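Local coordinates for stage II sporulation protein E (SpoIIE) (Moorella thermoacetica, PDB 3ZT9) that probably acts as a manganese-dependent PP2C-type phosphatase that dephosphorylates a partner protein in a stressosome signalling pathway, at residues E29-H42 against R80-R92. Sequence-based numbering, arbitrary orientation.
Sequences EGVIFLAVGDGIGH and RGAVAALCRVDRR. With MN (manganese (II) ion), chain B; MN (manganese (II) ion), chain C.
R80 NH1 donates to two carbonyls of the I40-H42 loop: to I40 O at 3.0 Å, in the carbonyl plane and on a lone pair, and to H42 O, which is tilted somewhat from the guanidinium plane. Bending at chi2 (-81°) folds the R80 chain back to these carbonyls, and a water bridges NH2 to H42 O. Backbone bonds follow the antiparallel register. Pairs I32-V89, L34-C87, V36-A85 and D38-V83 each exchange two bonds, I40 N adds one to G81 O (2.9 Å), and R91 N to G30 O closes the other end of the ladder. Strands 31-39 and 82-90, antiparallel at 169°, are adjacent, 82-90 being the middle strand of its five-stranded sheet in the PP2C-like beta sandwich. I147 of the other sheet touches L34, V36 and C87, whereas helix 43-60 packs on A35 and A84. Metal coordination sits at the end of strand 31-39: D38 OD1 binds the manganese of chain B at 2.1 Å, D38 OD2 that of chain C at 2.2 Å, and water 4 bridges them. G39 O and G41 O complete the protein ligands of the chain B ion; D150 and D185 join D38 at the chain C ion. V83 CG2 packs 3.7 Å from D38 CB. Apolar contacts include L86 CD1 near the F33 ring plane, at its edge. The extended R88 runs alongside F33, planes 85° apart, with CG 3.6 Å from F33 CE2; V31 CG1 lies over the guanidinium centre, while N62 accepts from NH2.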
ATOM      1  N   GLU A  29     -16.924   5.074   7.208  1.00 81.89           N
ATOM      2  CA  GLU A  29     -17.991   5.884   6.633  1.00 74.95           C
ATOM      3  C   GLU A  29     -17.877   6.015   5.102  1.00 71.97           C
ATOM      4  O   GLU A  29     -17.705   7.108   4.580  1.00 76.80           O
ATOM      5  CB  GLU A  29     -17.982   7.281   7.282  1.00 71.80           C
ATOM      6  CG  GLU A  29     -17.063   8.295   6.573  1.00 66.24           C
ATOM      7  CD  GLU A  29     -15.837   8.681   7.371  1.00 72.90           C
ATOM      8  OE1 GLU A  29     -15.918   8.687   8.629  1.00 75.00           O
ATOM      9  OE2 GLU A  29     -14.796   8.981   6.726  1.00 77.19           O
ATOM     10  N   GLY A  30     -17.968   4.914   4.372  1.00 54.13           N
ATOM     11  CA  GLY A  30     -17.887   5.011   2.924  1.00 52.33           C
ATOM     12  C   GLY A  30     -16.544   5.494   2.379  1.00 41.90           C
ATOM     13  O   GLY A  30     -16.397   5.656   1.162  1.00 40.75           O
ATOM     14  N   VAL A  31     -15.574   5.723   3.263  1.00 29.89           N
ATOM     15  CA  VAL A  31     -14.183   5.965   2.842  1.00 23.64           C
ATOM     16  C   VAL A  31     -13.306   4.816   3.276  1.00 29.04           C
ATOM     17  O   VAL A  31     -13.236   4.489   4.461  1.00 32.30           O
ATOM     18  CB  VAL A  31     -13.554   7.205   3.475  1.00 22.05           C
ATOM     19  CG1 VAL A  31     -12.152   7.469   2.899  1.00 22.60           C
ATOM     20  CG2 VAL A  31     -14.469   8.450   3.291  1.00 29.99           C
ATOM     21  N   ILE A  32     -12.567   4.254   2.334  1.00 19.38           N
ATOM     22  CA  ILE A  32     -11.701   3.121   2.615  0.59 17.12           C
ATOM     23  C   ILE A  32     -10.244   3.560   2.472  1.00 20.47           C
ATOM     24  O   ILE A  32      -9.893   4.237   1.497  1.00 15.65           O
ATOM     25  CB  ILE A  32     -12.001   1.954   1.645  0.59 21.84           C
ATOM     26  CG1 ILE A  32     -13.468   1.540   1.767  0.59 28.42           C
ATOM     27  CG2 ILE A  32     -11.096   0.779   1.948  0.59 22.68           C
ATOM     28  CD1 ILE A  32     -13.816   0.271   1.056  0.59 49.19           C
ATOM     29  N   PHE A  33      -9.416   3.214   3.449  1.00 17.05           N
ATOM     30  CA  PHE A  33      -7.995   3.484   3.357  1.00 14.05           C
ATOM     31  C   PHE A  33      -7.245   2.175   3.134  1.00 12.93           C
ATOM     32  O   PHE A  33      -7.533   1.158   3.760  1.00 13.45           O
ATOM     33  CB  PHE A  33      -7.494   4.133   4.633  1.00 20.30           C
ATOM     34  CG  PHE A  33      -8.108   5.496   4.898  1.00 17.45           C
ATOM     35  CD1 PHE A  33      -9.402   5.598   5.397  1.00 21.85           C
ATOM     36  CD2 PHE A  33      -7.389   6.655   4.659  1.00 18.85           C
ATOM     37  CE1 PHE A  33      -9.978   6.857   5.656  1.00 27.64           C
ATOM     38  CE2 PHE A  33      -7.946   7.899   4.937  1.00 22.94           C
ATOM     39  CZ  PHE A  33      -9.240   7.991   5.446  1.00 23.05           C
ATOM     40  N   LEU A  34      -6.282   2.225   2.226  1.00 12.96           N
ATOM     41  CA  LEU A  34      -5.498   1.043   1.879  1.00 11.24           C
ATOM     42  C   LEU A  34      -4.047   1.439   1.960  1.00 11.67           C
ATOM     43  O   LEU A  34      -3.656   2.375   1.283  1.00 14.96           O
ATOM     44  CB  LEU A  34      -5.776   0.615   0.409  1.00 13.29           C
ATOM     45  CG  LEU A  34      -7.253   0.450   0.002  1.00 13.40           C
ATOM     46  CD1 LEU A  34      -7.321   0.303  -1.509  1.00 22.45           C
ATOM     47  CD2 LEU A  34      -7.855  -0.770   0.646  1.00 17.15           C
ATOM     48  N   ALA A  35      -3.239   0.717   2.727  1.00 11.74           N
ATOM     49  CA  ALA A  35      -1.864   1.142   2.900  1.00 13.34           C
ATOM     50  C   ALA A  35      -0.924  -0.039   2.925  1.00 12.80           C
ATOM     51  O   ALA A  35      -1.256  -1.107   3.475  1.00 12.43           O
ATOM     52  CB  ALA A  35      -1.700   1.962   4.230  1.00 16.17           C
ATOM     53  N   VAL A  36       0.280   0.171   2.371  1.00 12.81           N
ATOM     54  CA  VAL A  36       1.335  -0.835   2.518  1.00 12.91           C
ATOM     55  C   VAL A  36       2.594  -0.130   2.979  1.00 11.84           C
ATOM     56  O   VAL A  36       2.957   0.894   2.436  1.00 13.57           O
ATOM     57  CB  VAL A  36       1.629  -1.595   1.170  1.00 14.98           C
ATOM     58  CG1 VAL A  36       2.823  -2.533   1.314  1.00 16.11           C
ATOM     59  CG2 VAL A  36       0.371  -2.402   0.699  1.00 13.66           C
ATOM     60  N   GLY A  37       3.292  -0.710   3.947  1.00 13.60           N
ATOM     61  CA  GLY A  37       4.558  -0.142   4.379  1.00 13.63           C
ATOM     62  C   GLY A  37       5.634  -1.211   4.225  1.00 12.14           C
ATOM     63  O   GLY A  37       5.361  -2.417   4.313  1.00 14.66           O
ATOM     64  N   ASP A  38       6.871  -0.765   4.015  1.00 12.44           N
ATOM     65  CA  ASP A  38       7.991  -1.686   3.917  1.00 12.49           C
ATOM     66  C   ASP A  38       9.077  -1.118   4.807  1.00 14.83           C
ATOM     67  O   ASP A  38       9.638  -0.100   4.470  1.00 13.57           O
ATOM     68  CB  ASP A  38       8.449  -1.738   2.431  1.00 16.70           C
ATOM     69  CG  ASP A  38       9.717  -2.552   2.209  1.00 18.17           C
ATOM     70  OD1 ASP A  38      10.386  -2.905   3.200  1.00 14.20           O
ATOM     71  OD2 ASP A  38      10.063  -2.826   1.036  1.00 17.54           O
ATOM     72  N   GLY A  39       9.346  -1.746   5.954  1.00 15.58           N
ATOM     73  CA  GLY A  39      10.393  -1.252   6.844  1.00 15.56           C
ATOM     74  C   GLY A  39      11.778  -1.469   6.241  1.00 14.58           C
ATOM     75  O   GLY A  39      12.072  -2.486   5.652  1.00 16.03           O
ATOM     76  N   ILE A  40      12.675  -0.517   6.435  1.00 19.59           N
ATOM     77  CA  ILE A  40      13.975  -0.640   5.791  1.00 23.70           C
ATOM     78  C   ILE A  40      14.615  -1.955   6.231  1.00 22.79           C
ATOM     79  O   ILE A  40      14.685  -2.258   7.429  1.00 18.31           O
ATOM     80  CB  ILE A  40      14.905   0.521   6.145  1.00 18.07           C
ATOM     81  CG1 ILE A  40      14.380   1.857   5.584  1.00 22.99           C
ATOM     82  CG2 ILE A  40      16.330   0.211   5.630  1.00 25.74           C
ATOM     83  CD1 ILE A  40      14.535   1.986   4.083  1.00 26.74           C
ATOM     84  N   GLY A  41      15.071  -2.754   5.264  1.00 17.38           N
ATOM     85  CA  GLY A  41      15.760  -3.991   5.573  1.00 16.74           C
ATOM     86  C   GLY A  41      14.730  -5.076   5.791  1.00 18.73           C
ATOM     87  O   GLY A  41      13.624  -5.012   5.251  1.00 19.72           O
ATOM     88  N   HIS A  42      15.078  -6.055   6.607  1.00 19.02           N
ATOM     89  CA  HIS A  42      14.174  -7.169   6.875  0.54 20.76           C
ATOM     90  C   HIS A  42      14.202  -7.532   8.355  1.00 20.06           C
ATOM     91  O   HIS A  42      14.912  -6.923   9.144  1.00 21.38           O
ATOM     92  CB  HIS A  42      14.518  -8.396   5.998  0.54 29.46           C
ATOM     93  CG  HIS A  42      15.968  -8.789   6.019  0.54 30.25           C
ATOM     94  ND1 HIS A  42      16.477  -9.726   6.892  0.54 35.85           N
ATOM     95  CD2 HIS A  42      17.014  -8.382   5.258  0.54 32.45           C
ATOM     96  CE1 HIS A  42      17.773  -9.878   6.675  0.54 19.30           C
ATOM     97  NE2 HIS A  42      18.124  -9.067   5.694  0.54 35.69           N
ATOM     98  N   ARG A  80      14.177   1.803  12.087  1.00 22.45           N
ATOM     99  CA  ARG A  80      14.755   1.431  10.787  1.00 25.19           C
ATOM    100  C   ARG A  80      14.316   2.422   9.731  1.00 21.76           C
ATOM    101  O   ARG A  80      15.001   2.611   8.757  1.00 22.17           O
ATOM    102  CB  ARG A  80      14.321   0.025  10.336  1.00 20.14           C
ATOM    103  CG  ARG A  80      15.191  -1.097  10.897  1.00 19.37           C
ATOM    104  CD  ARG A  80      16.500  -1.269  10.095  1.00 22.28           C
ATOM    105  NE  ARG A  80      17.259  -2.406  10.632  1.00 25.71           N
ATOM    106  CZ  ARG A  80      17.072  -3.676  10.284  1.00 32.88           C
ATOM    107  NH1 ARG A  80      16.154  -4.013   9.380  1.00 21.80           N
ATOM    108  NH2 ARG A  80      17.810  -4.622  10.847  1.00 28.87           N
ATOM    109  N   GLY A  81      13.171   3.050   9.934  1.00 21.54           N
ATOM    110  CA  GLY A  81      12.538   3.860   8.889  1.00 19.98           C
ATOM    111  C   GLY A  81      11.701   2.970   7.992  1.00 23.00           C
ATOM    112  O   GLY A  81      11.808   1.762   8.037  1.00 20.18           O
ATOM    113  N   ALA A  82      10.872   3.563   7.144  1.00 17.20           N
ATOM    114  CA  ALA A  82      10.065   2.769   6.242  1.00 14.78           C
ATOM    115  C   ALA A  82       9.667   3.602   5.033  1.00 17.47           C
ATOM    116  O   ALA A  82       9.709   4.828   5.072  1.00 17.41           O
ATOM    117  CB  ALA A  82       8.800   2.316   6.984  1.00 16.36           C
ATOM    118  N   VAL A  83       9.276   2.922   3.960  1.00 15.58           N
ATOM    119  CA  VAL A  83       8.635   3.573   2.824  1.00 15.84           C
ATOM    120  C   VAL A  83       7.170   3.134   2.904  1.00 17.77           C
ATOM    121  O   VAL A  83       6.886   2.098   3.478  1.00 14.60           O
ATOM    122  CB  VAL A  83       9.303   3.168   1.489  1.00 17.74           C
ATOM    123  CG1 VAL A  83      10.765   3.588   1.518  1.00 16.42           C
ATOM    124  CG2 VAL A  83       9.173   1.638   1.187  1.00 14.54           C
ATOM    125  N   ALA A  84       6.243   3.908   2.365  1.00 14.79           N
ATOM    126  CA  ALA A  84       4.807   3.573   2.528  1.00 12.17           C
ATOM    127  C   ALA A  84       3.954   4.245   1.466  1.00 13.51           C
ATOM    128  O   ALA A  84       4.304   5.298   0.941  1.00 15.30           O
ATOM    129  CB  ALA A  84       4.327   4.042   3.915  1.00 13.09           C
ATOM    130  N   ALA A  85       2.837   3.614   1.156  1.00 13.83           N
ATOM    131  CA  ALA A  85       1.861   4.162   0.219  1.00 14.99           C
ATOM    132  C   ALA A  85       0.533   4.158   0.941  1.00 14.58           C
ATOM    133  O   ALA A  85       0.266   3.241   1.710  1.00 12.99           O
ATOM    134  CB  ALA A  85       1.774   3.262  -0.992  1.00 16.86           C
ATOM    135  N   LEU A  86      -0.322   5.135   0.646  1.00 11.80           N
ATOM    136  CA  LEU A  86      -1.677   5.126   1.137  1.00 14.70           C
ATOM    137  C   LEU A  86      -2.588   5.600   0.009  1.00 16.59           C
ATOM    138  O   LEU A  86      -2.277   6.582  -0.700  1.00 15.51           O
ATOM    139  CB  LEU A  86      -1.781   6.094   2.310  1.00 13.17           C
ATOM    140  CG  LEU A  86      -3.190   6.364   2.826  1.00 20.52           C
ATOM    141  CD1 LEU A  86      -3.744   5.107   3.382  1.00 25.87           C
ATOM    142  CD2 LEU A  86      -3.111   7.451   3.920  1.00 28.97           C
ATOM    143  N   CYS A  87      -3.687   4.888  -0.155  1.00 12.94           N
ATOM    144  CA  CYS A  87      -4.760   5.278  -1.083  0.76 13.80           C
ATOM    145  C   CYS A  87      -5.987   5.535  -0.249  1.00 13.27           C
ATOM    146  O   CYS A  87      -6.340   4.728   0.610  1.00 16.27           O
ATOM    147  CB  CYS A  87      -5.133   4.146  -2.049  0.76 16.17           C
ATOM    148  SG  CYS A  87      -3.936   3.744  -3.310  0.76 17.40           S
ATOM    149  N   ARG A  88      -6.667   6.631  -0.518  1.00 12.91           N
ATOM    150  CA  ARG A  88      -7.883   6.949   0.226  1.00 13.93           C
ATOM    151  C   ARG A  88      -8.982   6.947  -0.821  1.00 17.36           C
ATOM    152  O   ARG A  88      -8.935   7.734  -1.749  1.00 16.56           O
ATOM    153  CB  ARG A  88      -7.783   8.329   0.894  1.00 16.21           C
ATOM    154  CG  ARG A  88      -9.087   8.810   1.597  1.00 18.63           C
ATOM    155  CD  ARG A  88      -8.855  10.242   2.207  1.00 21.60           C
ATOM    156  NE  ARG A  88      -9.939  10.704   3.080  1.00 29.29           N
ATOM    157  CZ  ARG A  88     -11.087  11.199   2.643  1.00 34.36           C
ATOM    158  NH1 ARG A  88     -11.326  11.286   1.338  1.00 26.46           N
ATOM    159  NH2 ARG A  88     -12.006  11.603   3.506  1.00 43.65           N
ATOM    160  N   VAL A  89      -9.919   6.023  -0.702  1.00 15.28           N
ATOM    161  CA  VAL A  89     -10.972   5.867  -1.719  1.00 15.17           C
ATOM    162  C   VAL A  89     -12.314   6.262  -1.156  1.00 14.81           C
ATOM    163  O   VAL A  89     -12.872   5.573  -0.298  1.00 15.89           O
ATOM    164  CB  VAL A  89     -11.046   4.406  -2.170  1.00 18.31           C
ATOM    165  CG1 VAL A  89     -11.961   4.276  -3.381  1.00 22.71           C
ATOM    166  CG2 VAL A  89      -9.615   3.907  -2.462  1.00 16.27           C
ATOM    167  N   ASP A  90     -12.824   7.394  -1.607  1.00 17.65           N
ATOM    168  CA  ASP A  90     -14.086   7.884  -1.146  1.00 18.20           C
ATOM    169  C   ASP A  90     -15.154   7.398  -2.090  1.00 17.36           C
ATOM    170  O   ASP A  90     -15.462   8.062  -3.045  1.00 19.28           O
ATOM    171  CB  ASP A  90     -13.993   9.404  -1.172  1.00 27.48           C
ATOM    172  CG  ASP A  90     -15.138  10.075  -0.527  1.00 30.16           C
ATOM    173  OD1 ASP A  90     -16.243   9.502  -0.381  1.00 20.54           O
ATOM    174  OD2 ASP A  90     -14.909  11.260  -0.199  1.00 40.06           O
ATOM    175  N   ARG A  91     -15.726   6.231  -1.823  1.00 17.24           N
ATOM    176  CA  ARG A  91     -16.626   5.639  -2.804  1.00 19.70           C
ATOM    177  C   ARG A  91     -17.938   6.405  -2.930  1.00 26.94           C
ATOM    178  O   ARG A  91     -18.515   6.486  -3.998  1.00 29.39           O
ATOM    179  CB  ARG A  91     -16.844   4.172  -2.442  1.00 18.75           C
ATOM    180  CG  ARG A  91     -15.530   3.431  -2.316  1.00 25.10           C
ATOM    181  CD  ARG A  91     -15.764   1.979  -1.943  1.00 30.72           C
ATOM    182  NE  ARG A  91     -16.456   1.271  -3.013  1.00 32.16           N
ATOM    183  CZ  ARG A  91     -17.567   0.552  -2.873  1.00 32.51           C
ATOM    184  NH1 ARG A  91     -18.188   0.430  -1.693  1.00 27.45           N
ATOM    185  NH2 ARG A  91     -18.058  -0.047  -3.946  1.00 38.27           N
ATOM    186  N   ARG A  92     -18.372   7.023  -1.844  1.00 22.07           N
ATOM    187  CA  ARG A  92     -19.628   7.759  -1.839  1.00 32.78           C
ATOM    188  C   ARG A  92     -19.528   9.028  -2.694  1.00 36.81           C
ATOM    189  O   ARG A  92     -20.454   9.375  -3.438  1.00 29.52           O
ATOM    190  CB  ARG A  92     -20.021   8.091  -0.405  1.00 41.56           C
ATOM    191  CG  ARG A  92     -18.929   8.827   0.328  1.00 75.83           C
ATOM    192  CD  ARG A  92     -19.421   9.574   1.528  1.00 98.88           C
ATOM    193  NE  ARG A  92     -18.404  10.491   2.039  1.00111.53           N
ATOM    194  CZ  ARG A  92     -17.859  10.390   3.237  1.00119.57           C
ATOM    195  NH1 ARG A  92     -18.241   9.462   4.081  1.00121.32           N
ATOM    196  NH2 ARG A  92     -16.944  11.260   3.589  1.00121.41           N
TER
HETATM  197 MN    MN B1194      12.077  -3.935   4.025  1.00 18.42          MN
HETATM  198 MN    MN C1195      11.326  -4.513   0.307  1.00 18.04          MN
HETATM  199  O   HOH W   1      13.463  -2.606   2.762  1.00 26.06           O
HETATM  200  O   HOH W   2      17.891  -7.670   9.878  1.00 56.29           O
HETATM  201  O   HOH W   3      10.518  -5.388   4.493  1.00 18.59           O
HETATM  202  O   HOH W   4      12.585  -4.942   2.099  1.00 19.24           O
HETATM  203  O   HOH W   5      13.184  -3.283   0.102  1.00 17.41           O
HETATM  204  O   HOH W   6       9.665  -5.788   0.968  1.00 15.15           O